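Local coordinates for extracellular solute-binding protein, family 7 (PDB 4PET) that probably serves as the periplasmic solute-binding component of a TRAP transporter, binding pyruvate together with a calcium ion, at residues A[223-235]-A[287-299]. Residues are numbered along the deposited sequence; the frame is centred on the assembly and turned at random.
Sequences FHKIAPYYYTGWH and LKKDYPNVQMRSF
Arg297 touches two tyrosines of the neighbouring strand, its CB 3.5 Å from CZ of Tyr231 and over the face of that ring, toward its CE2-CZ rim, in a CH-pi contact, while its CG meets CD1 of Tyr229. A bend at chi2 (-72°) turns the guanidinium back along its own strand, where NH1 bonds to Met296 O and NH2 to Gln295 OE1, and CD1 of Tyr229 lies over one guanidinium face, toward its rim. A water accepts from NH2 and also bonds to Tyr229 OH, tying the arginine's end to the phenol. Glu161 forms a salt bridge with NE; a leucine in place of Arg297 would probably leave this carboxylate without its cationic mate and Gln295 OE1 without this donor.

Beyond the arginine, Tyr231 stacks face-to-face on Phe299, centroids 4.5 Å apart and planes at 30°, and Trp234 NE1 approaches Phe299 CE2 to 3.4 Å, completing an aromatic cluster. On the other side of the sheet, Tyr230 packs its CB against Val294 CG1 (3.8 Å) and its ring edge on Leu287 CD2, with the selenium of Met296 (selenomethionine) obliquely beside the ring. Farther along, Tyr291 points its edge at the face of His224, CE2 over the ring centre.

Four backbone bonds hold this parallel pairing in register: Gln295 N to Pro228 O (2.8 Å), Tyr230 N to Gln295 O, Arg297 N to Tyr230 O and Thr232 N to Arg297 O. Within this chain, strand 295-297, which follows the long helix 255-290, is thereby added as one edge strand of a mixed sheet. Strand 156-158 flanks 229-231 on its other side, Trp157 stacking on Tyr230 and Phe158 meeting Tyr231 edge-to-face, while helix 301-321 packs against Trp234 and Phe299.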
ATOM      1  N   PHE A 223      -8.569   4.622 -26.325  1.00 22.50           N
ATOM      2  CA  PHE A 223      -8.851   3.289 -26.846  1.00 22.18           C
ATOM      3  C   PHE A 223     -10.350   3.108 -26.949  1.00 26.15           C
ATOM      4  O   PHE A 223     -10.856   2.474 -27.888  1.00 27.45           O
ATOM      5  CB  PHE A 223      -8.274   2.196 -25.948  1.00 23.44           C
ATOM      6  CG  PHE A 223      -6.829   2.377 -25.627  1.00 23.88           C
ATOM      7  CD1 PHE A 223      -5.913   2.648 -26.639  1.00 29.84           C
ATOM      8  CD2 PHE A 223      -6.379   2.281 -24.323  1.00 25.24           C
ATOM      9  CE1 PHE A 223      -4.582   2.796 -26.349  1.00 31.16           C
ATOM     10  CE2 PHE A 223      -5.049   2.432 -24.031  1.00 23.89           C
ATOM     11  CZ  PHE A 223      -4.146   2.687 -25.060  1.00 26.90           C
ATOM     12  N   HIS A 224     -11.064   3.679 -25.987  1.00 22.80           N
ATOM     13  CA  HIS A 224     -12.508   3.562 -25.973  1.00 25.75           C
ATOM     14  C   HIS A 224     -13.171   3.987 -27.309  1.00 26.23           C
ATOM     15  O   HIS A 224     -14.238   3.483 -27.619  1.00 31.59           O
ATOM     16  CB  HIS A 224     -13.110   4.374 -24.812  1.00 24.80           C
ATOM     17  CG  HIS A 224     -12.865   5.845 -24.937  1.00 25.52           C
ATOM     18  ND1 HIS A 224     -13.765   6.700 -25.530  1.00 28.35           N
ATOM     19  CD2 HIS A 224     -11.793   6.599 -24.601  1.00 26.91           C
ATOM     20  CE1 HIS A 224     -13.276   7.927 -25.522  1.00 27.27           C
ATOM     21  NE2 HIS A 224     -12.072   7.889 -24.977  1.00 25.88           N
ATOM     22  N   LYS A 225     -12.561   4.895 -28.078  1.00 33.43           N
ATOM     23  CA  LYS A 225     -13.132   5.357 -29.368  1.00 34.63           C
ATOM     24  C   LYS A 225     -13.353   4.273 -30.409  1.00 37.79           C
ATOM     25  O   LYS A 225     -14.255   4.377 -31.273  1.00 34.74           O
ATOM     26  CB  LYS A 225     -12.251   6.446 -30.008  1.00 37.15           C
ATOM     27  CG  LYS A 225     -12.218   7.744 -29.208  1.00 41.68           C
ATOM     28  CD  LYS A 225     -11.450   8.830 -29.934  1.00 52.28           C
ATOM     29  CE  LYS A 225     -11.529  10.152 -29.172  1.00 62.52           C
ATOM     30  NZ  LYS A 225     -10.738  11.227 -29.834  1.00 70.63           N
ATOM     31  N   ILE A 226     -12.522   3.244 -30.350  1.00 29.59           N
ATOM     32  CA  ILE A 226     -12.526   2.207 -31.367  1.00 32.89           C
ATOM     33  C   ILE A 226     -12.585   0.791 -30.807  1.00 32.17           C
ATOM     34  O   ILE A 226     -12.694  -0.166 -31.558  1.00 34.51           O
ATOM     35  CB  ILE A 226     -11.283   2.355 -32.274  1.00 35.26           C
ATOM     36  CG1 ILE A 226      -9.998   2.320 -31.451  1.00 36.94           C
ATOM     37  CG2 ILE A 226     -11.370   3.665 -33.025  1.00 44.87           C
ATOM     38  CD1 ILE A 226      -8.749   2.437 -32.270  1.00 44.60           C
ATOM     39  N   ALA A 227     -12.498   0.660 -29.484  1.00 31.18           N
ATOM     40  CA  ALA A 227     -12.678  -0.619 -28.838  1.00 28.27           C
ATOM     41  C   ALA A 227     -13.601  -0.400 -27.646  1.00 35.42           C
ATOM     42  O   ALA A 227     -13.167   0.065 -26.603  1.00 35.27           O
ATOM     43  CB  ALA A 227     -11.356  -1.169 -28.367  1.00 32.79           C
ATOM     44  N   PRO A 228     -14.880  -0.734 -27.806  1.00 29.07           N
ATOM     45  CA  PRO A 228     -15.860  -0.407 -26.772  1.00 33.98           C
ATOM     46  C   PRO A 228     -16.006  -1.413 -25.633  1.00 37.20           C
ATOM     47  O   PRO A 228     -16.665  -1.039 -24.660  1.00 29.49           O
ATOM     48  CB  PRO A 228     -17.166  -0.330 -27.553  1.00 39.45           C
ATOM     49  CG  PRO A 228     -16.985  -1.254 -28.690  1.00 37.35           C
ATOM     50  CD  PRO A 228     -15.517  -1.200 -29.044  1.00 25.21           C
ATOM     51  N   TYR A 229     -15.483  -2.638 -25.745  1.00 21.86           N
ATOM     52  CA  TYR A 229     -15.637  -3.622 -24.659  1.00 21.48           C
ATOM     53  C   TYR A 229     -14.451  -3.551 -23.705  1.00 25.83           C
ATOM     54  O   TYR A 229     -13.306  -3.734 -24.119  1.00 22.97           O
ATOM     55  CB  TYR A 229     -15.822  -5.034 -25.231  1.00 21.87           C
ATOM     56  CG  TYR A 229     -17.007  -5.098 -26.185  1.00 30.16           C
ATOM     57  CD1 TYR A 229     -18.306  -5.108 -25.696  1.00 31.28           C
ATOM     58  CD2 TYR A 229     -16.832  -5.105 -27.562  1.00 38.04           C
ATOM     59  CE1 TYR A 229     -19.406  -5.157 -26.551  1.00 33.54           C
ATOM     60  CE2 TYR A 229     -17.941  -5.139 -28.431  1.00 39.05           C
ATOM     61  CZ  TYR A 229     -19.221  -5.159 -27.903  1.00 37.14           C
ATOM     62  OH  TYR A 229     -20.332  -5.185 -28.723  1.00 35.55           O
ATOM     63  N   TYR A 230     -14.746  -3.253 -22.445  1.00 24.87           N
ATOM     64  CA  TYR A 230     -13.730  -3.024 -21.439  1.00 23.58           C
ATOM     65  C   TYR A 230     -13.823  -4.170 -20.430  1.00 33.51           C
ATOM     66  O   TYR A 230     -14.796  -4.282 -19.684  1.00 26.85           O
ATOM     67  CB  TYR A 230     -13.989  -1.679 -20.779  1.00 27.10           C
ATOM     68  CG  TYR A 230     -12.818  -1.079 -20.015  1.00 28.05           C
ATOM     69  CD1 TYR A 230     -11.530  -1.583 -20.135  1.00 28.77           C
ATOM     70  CD2 TYR A 230     -13.021  -0.002 -19.164  1.00 22.06           C
ATOM     71  CE1 TYR A 230     -10.477  -1.007 -19.464  1.00 18.16           C
ATOM     72  CE2 TYR A 230     -11.984   0.584 -18.486  1.00 21.69           C
ATOM     73  CZ  TYR A 230     -10.718   0.072 -18.621  1.00 21.96           C
ATOM     74  OH  TYR A 230      -9.694   0.662 -17.925  1.00 22.70           O
ATOM     75  N   TYR A 231     -12.813  -5.026 -20.424  1.00 19.03           N
ATOM     76  CA  TYR A 231     -12.875  -6.272 -19.696  1.00 25.94           C
ATOM     77  C   TYR A 231     -12.256  -6.133 -18.333  1.00 26.01           C
ATOM     78  O   TYR A 231     -11.290  -5.366 -18.144  1.00 20.86           O
ATOM     79  CB  TYR A 231     -12.176  -7.399 -20.494  1.00 22.45           C
ATOM     80  CG  TYR A 231     -13.120  -8.061 -21.467  1.00 21.63           C
ATOM     81  CD1 TYR A 231     -13.416  -7.464 -22.690  1.00 23.89           C
ATOM     82  CD2 TYR A 231     -13.761  -9.257 -21.147  1.00 24.66           C
ATOM     83  CE1 TYR A 231     -14.297  -8.041 -23.565  1.00 23.40           C
ATOM     84  CE2 TYR A 231     -14.655  -9.840 -22.028  1.00 22.49           C
ATOM     85  CZ  TYR A 231     -14.920  -9.220 -23.231  1.00 22.32           C
ATOM     86  OH  TYR A 231     -15.809  -9.765 -24.135  1.00 28.39           O
ATOM     87  N   THR A 232     -12.811  -6.864 -17.376  1.00 21.64           N
ATOM     88  CA  THR A 232     -12.213  -6.926 -16.041  1.00 23.74           C
ATOM     89  C   THR A 232     -10.963  -7.850 -16.035  1.00 24.38           C
ATOM     90  O   THR A 232     -10.797  -8.663 -16.942  1.00 25.29           O
ATOM     91  CB  THR A 232     -13.237  -7.416 -15.013  1.00 29.21           C
ATOM     92  OG1 THR A 232     -13.666  -8.733 -15.367  1.00 27.74           O
ATOM     93  CG2 THR A 232     -14.466  -6.465 -14.947  1.00 25.81           C
ATOM     94  N   GLY A 233     -10.139  -7.737 -14.990  1.00 22.83           N
ATOM     95  CA  GLY A 233      -8.807  -8.341 -14.918  1.00 25.06           C
ATOM     96  C   GLY A 233      -8.644  -9.744 -14.312  1.00 27.14           C
ATOM     97  O   GLY A 233      -9.618 -10.465 -14.063  1.00 21.98           O
ATOM     98  N   TRP A 234      -7.381 -10.124 -14.088  1.00 19.99           N
ATOM     99  CA  TRP A 234      -6.959 -11.507 -13.812  1.00 19.46           C
ATOM    100  C   TRP A 234      -5.446 -11.654 -14.011  1.00 19.06           C
ATOM    101  O   TRP A 234      -4.778 -12.388 -13.303  1.00 23.27           O
ATOM    102  CB  TRP A 234      -7.688 -12.529 -14.709  1.00 23.21           C
ATOM    103  CG  TRP A 234      -7.423 -12.364 -16.203  1.00 21.81           C
ATOM    104  CD1 TRP A 234      -8.134 -11.601 -17.082  1.00 23.26           C
ATOM    105  CD2 TRP A 234      -6.350 -12.951 -16.961  1.00 23.33           C
ATOM    106  NE1 TRP A 234      -7.589 -11.703 -18.355  1.00 29.00           N
ATOM    107  CE2 TRP A 234      -6.485 -12.511 -18.300  1.00 21.27           C
ATOM    108  CE3 TRP A 234      -5.293 -13.809 -16.642  1.00 21.86           C
ATOM    109  CZ2 TRP A 234      -5.609 -12.914 -19.326  1.00 23.78           C
ATOM    110  CZ3 TRP A 234      -4.425 -14.221 -17.679  1.00 22.26           C
ATOM    111  CH2 TRP A 234      -4.594 -13.752 -18.999  1.00 24.46           C
ATOM    112  N   HIS A 235      -4.915 -10.892 -14.958  1.00 21.06           N
ATOM    113  CA  HIS A 235      -3.572 -11.086 -15.525  1.00 25.04           C
ATOM    114  C   HIS A 235      -2.504 -10.228 -14.852  1.00 22.27           C
ATOM    115  O   HIS A 235      -1.312 -10.597 -14.824  1.00 20.35           O
ATOM    116  CB  HIS A 235      -3.616 -10.702 -16.998  1.00 17.33           C
ATOM    117  CG  HIS A 235      -3.986  -9.273 -17.199  1.00 24.07           C
ATOM    118  ND1 HIS A 235      -3.145  -8.367 -17.794  1.00 23.72           N
ATOM    119  CD2 HIS A 235      -5.083  -8.575 -16.812  1.00 17.77           C
ATOM    120  CE1 HIS A 235      -3.709  -7.171 -17.780  1.00 18.38           C
ATOM    121  NE2 HIS A 235      -4.885  -7.273 -17.195  1.00 26.51           N
ATOM    122  N   LEU A 287     -16.032   7.711 -15.856  1.00 26.00           N
ATOM    123  CA  LEU A 287     -16.382   6.585 -16.705  1.00 26.48           C
ATOM    124  C   LEU A 287     -17.820   6.160 -16.476  1.00 33.01           C
ATOM    125  O   LEU A 287     -18.506   5.784 -17.406  1.00 31.73           O
ATOM    126  CB  LEU A 287     -15.447   5.434 -16.352  1.00 32.56           C
ATOM    127  CG  LEU A 287     -15.430   4.126 -17.120  1.00 31.87           C
ATOM    128  CD1 LEU A 287     -15.231   4.397 -18.619  1.00 33.53           C
ATOM    129  CD2 LEU A 287     -14.301   3.226 -16.542  1.00 31.12           C
ATOM    130  N   LYS A 288     -18.257   6.204 -15.221  1.00 31.44           N
ATOM    131  CA  LYS A 288     -19.600   5.784 -14.874  1.00 41.03           C
ATOM    132  C   LYS A 288     -20.646   6.771 -15.413  1.00 40.89           C
ATOM    133  O   LYS A 288     -21.839   6.482 -15.413  1.00 34.57           O
ATOM    134  CB  LYS A 288     -19.757   5.677 -13.355  1.00 39.53           C
ATOM    135  CG  LYS A 288     -18.906   4.606 -12.682  1.00 45.27           C
ATOM    136  CD  LYS A 288     -18.904   4.851 -11.171  1.00 51.67           C
ATOM    137  CE  LYS A 288     -19.338   3.631 -10.360  1.00 52.03           C
ATOM    138  NZ  LYS A 288     -19.691   4.006  -8.951  1.00 45.15           N
ATOM    139  N   LYS A 289     -20.188   7.939 -15.846  1.00 40.34           N
ATOM    140  CA  LYS A 289     -21.103   9.031 -16.143  1.00 48.79           C
ATOM    141  C   LYS A 289     -20.962   9.601 -17.571  1.00 40.23           C
ATOM    142  O   LYS A 289     -21.915  10.127 -18.125  1.00 44.84           O
ATOM    143  CB  LYS A 289     -20.895  10.132 -15.089  1.00 49.13           C
ATOM    144  CG  LYS A 289     -21.455  11.469 -15.474  1.00 61.95           C
ATOM    145  CD  LYS A 289     -21.080  12.561 -14.481  1.00 65.23           C
ATOM    146  CE  LYS A 289     -21.947  13.811 -14.700  1.00 67.93           C
ATOM    147  NZ  LYS A 289     -22.062  14.194 -16.143  1.00 69.05           N
ATOM    148  N   ASP A 290     -19.772   9.497 -18.154  1.00 32.20           N
ATOM    149  CA  ASP A 290     -19.447  10.269 -19.356  1.00 36.49           C
ATOM    150  C   ASP A 290     -19.161   9.399 -20.595  1.00 44.21           C
ATOM    151  O   ASP A 290     -18.799   9.924 -21.646  1.00 50.73           O
ATOM    152  CB  ASP A 290     -18.212  11.159 -19.088  1.00 39.47           C
ATOM    153  CG  ASP A 290     -18.426  12.169 -17.944  1.00 42.35           C
ATOM    154  OD1 ASP A 290     -19.554  12.699 -17.838  1.00 38.71           O
ATOM    155  OD2 ASP A 290     -17.460  12.431 -17.165  1.00 44.57           O
ATOM    156  N   TYR A 291     -19.304   8.080 -20.479  1.00 39.90           N
ATOM    157  CA  TYR A 291     -18.928   7.183 -21.587  1.00 36.55           C
ATOM    158  C   TYR A 291     -19.993   6.177 -21.918  1.00 32.91           C
ATOM    159  O   TYR A 291     -19.782   4.979 -21.721  1.00 35.69           O
ATOM    160  CB  TYR A 291     -17.658   6.406 -21.250  1.00 30.54           C
ATOM    161  CG  TYR A 291     -16.465   7.278 -21.057  1.00 32.81           C
ATOM    162  CD1 TYR A 291     -16.393   8.165 -19.989  1.00 35.47           C
ATOM    163  CD2 TYR A 291     -15.388   7.216 -21.950  1.00 27.87           C
ATOM    164  CE1 TYR A 291     -15.277   8.978 -19.822  1.00 32.78           C
ATOM    165  CE2 TYR A 291     -14.296   8.006 -21.783  1.00 30.20           C
ATOM    166  CZ  TYR A 291     -14.240   8.897 -20.735  1.00 29.98           C
ATOM    167  OH  TYR A 291     -13.117   9.687 -20.596  1.00 28.78           O
ATOM    168  N   PRO A 292     -21.116   6.645 -22.482  1.00 32.87           N
ATOM    169  CA  PRO A 292     -22.260   5.769 -22.770  1.00 39.04           C
ATOM    170  C   PRO A 292     -21.935   4.624 -23.745  1.00 41.15           C
ATOM    171  O   PRO A 292     -22.674   3.633 -23.828  1.00 41.09           O
ATOM    172  CB  PRO A 292     -23.288   6.720 -23.390  1.00 39.87           C
ATOM    173  CG  PRO A 292     -22.515   7.901 -23.865  1.00 39.36           C
ATOM    174  CD  PRO A 292     -21.344   8.032 -22.922  1.00 34.88           C
ATOM    175  N   ASN A 293     -20.845   4.755 -24.489  1.00 36.11           N
ATOM    176  CA  ASN A 293     -20.504   3.725 -25.456  1.00 33.68           C
ATOM    177  C   ASN A 293     -19.478   2.688 -24.977  1.00 31.99           C
ATOM    178  O   ASN A 293     -19.190   1.731 -25.686  1.00 35.46           O
ATOM    179  CB  ASN A 293     -20.065   4.384 -26.764  1.00 41.48           C
ATOM    180  CG  ASN A 293     -21.233   5.047 -27.481  1.00 42.07           C
ATOM    181  OD1 ASN A 293     -22.236   4.404 -27.744  1.00 38.38           O
ATOM    182  ND2 ASN A 293     -21.123   6.339 -27.754  1.00 47.00           N
ATOM    183  N   VAL A 294     -18.931   2.863 -23.779  1.00 36.60           N
ATOM    184  CA  VAL A 294     -18.051   1.850 -23.215  1.00 27.85           C
ATOM    185  C   VAL A 294     -18.922   0.838 -22.510  1.00 32.77           C
ATOM    186  O   VAL A 294     -19.783   1.198 -21.711  1.00 34.81           O
ATOM    187  CB  VAL A 294     -17.061   2.423 -22.199  1.00 30.35           C
ATOM    188  CG1 VAL A 294     -16.264   1.293 -21.553  1.00 26.78           C
ATOM    189  CG2 VAL A 294     -16.124   3.419 -22.856  1.00 41.45           C
ATOM    190  N   GLN A 295     -18.682  -0.428 -22.806  1.00 25.60           N
ATOM    191  CA  GLN A 295     -19.463  -1.544 -22.282  1.00 30.93           C
ATOM    192  C   GLN A 295     -18.537  -2.451 -21.482  1.00 26.73           C
ATOM    193  O   GLN A 295     -17.703  -3.116 -22.062  1.00 27.12           O
ATOM    194  CB  GLN A 295     -19.987  -2.365 -23.471  1.00 37.95           C
ATOM    195  CG  GLN A 295     -20.787  -1.576 -24.515  1.00 48.15           C
ATOM    196  CD  GLN A 295     -22.290  -1.757 -24.350  1.00 52.85           C
ATOM    197  OE1 GLN A 295     -22.783  -2.881 -24.183  1.00 53.89           O
ATOM    198  NE2 GLN A 295     -23.027  -0.652 -24.393  1.00 57.60           N
HETATM  199  N   MSE A 296     -18.707  -2.537 -20.177  1.00 24.09           N
HETATM  200  CA  MSE A 296     -17.797  -3.333 -19.390  1.00 23.61           C
HETATM  201  C   MSE A 296     -18.175  -4.802 -19.468  1.00 24.65           C
HETATM  202  O   MSE A 296     -19.340  -5.144 -19.473  1.00 24.42           O
HETATM  203  CB  MSE A 296     -17.733  -2.815 -17.948  1.00 39.70           C
HETATM  204  CG  MSE A 296     -16.794  -1.566 -17.815  1.00 32.41           C
HETATM  205 SE   MSE A 296     -15.898  -1.385 -16.107  0.77 53.62          SE
HETATM  206  CE  MSE A 296     -16.733  -2.889 -15.293  1.00 22.93           C
ATOM    207  N   ARG A 297     -17.165  -5.672 -19.569  1.00 23.50           N
ATOM    208  CA  ARG A 297     -17.407  -7.097 -19.795  1.00 27.50           C
ATOM    209  C   ARG A 297     -16.513  -7.980 -18.937  1.00 23.81           C
ATOM    210  O   ARG A 297     -15.492  -7.542 -18.403  1.00 22.87           O
ATOM    211  CB  ARG A 297     -17.189  -7.480 -21.278  1.00 25.72           C
ATOM    212  CG  ARG A 297     -18.206  -6.888 -22.264  1.00 24.54           C
ATOM    213  CD  ARG A 297     -19.557  -7.532 -22.134  1.00 25.23           C
ATOM    214  NE  ARG A 297     -20.550  -7.048 -23.094  1.00 28.30           N
ATOM    215  CZ  ARG A 297     -21.333  -5.982 -22.924  1.00 31.76           C
ATOM    216  NH1 ARG A 297     -21.215  -5.220 -21.848  1.00 35.06           N
ATOM    217  NH2 ARG A 297     -22.224  -5.652 -23.854  1.00 29.61           N
ATOM    218  N   SER A 298     -16.899  -9.246 -18.859  1.00 29.39           N
ATOM    219  CA  SER A 298     -16.155 -10.243 -18.132  1.00 31.29           C
ATOM    220  C   SER A 298     -15.928 -11.425 -19.063  1.00 33.55           C
ATOM    221  O   SER A 298     -16.728 -11.683 -19.959  1.00 27.54           O
ATOM    222  CB  SER A 298     -16.964 -10.678 -16.912  1.00 43.82           C
ATOM    223  OG  SER A 298     -16.765  -9.769 -15.846  1.00 62.00           O
ATOM    224  N   PHE A 299     -14.856 -12.169 -18.836  1.00 36.13           N
ATOM    225  CA  PHE A 299     -14.632 -13.382 -19.611  1.00 23.89           C
ATOM    226  C   PHE A 299     -15.574 -14.498 -19.110  1.00 26.53           C
ATOM    227  O   PHE A 299     -15.734 -14.694 -17.890  1.00 29.83           O
ATOM    228  CB  PHE A 299     -13.175 -13.796 -19.479  1.00 37.43           C
ATOM    229  CG  PHE A 299     -12.210 -12.800 -20.060  1.00 35.30           C
ATOM    230  CD1 PHE A 299     -12.047 -12.716 -21.426  1.00 25.09           C
ATOM    231  CD2 PHE A 299     -11.498 -11.911 -19.228  1.00 39.97           C
ATOM    232  CE1 PHE A 299     -11.149 -11.807 -21.989  1.00 34.03           C
ATOM    233  CE2 PHE A 299     -10.594 -10.974 -19.779  1.00 33.11           C
ATOM    234  CZ  PHE A 299     -10.420 -10.925 -21.163  1.00 41.84           C
TER
HETATM  235  O   HOH W   1     -22.642  -6.097 -26.781  1.00 45.05           O
HETATM  236  O   HOH W   2     -17.579 -11.334 -22.867  1.00 38.90           O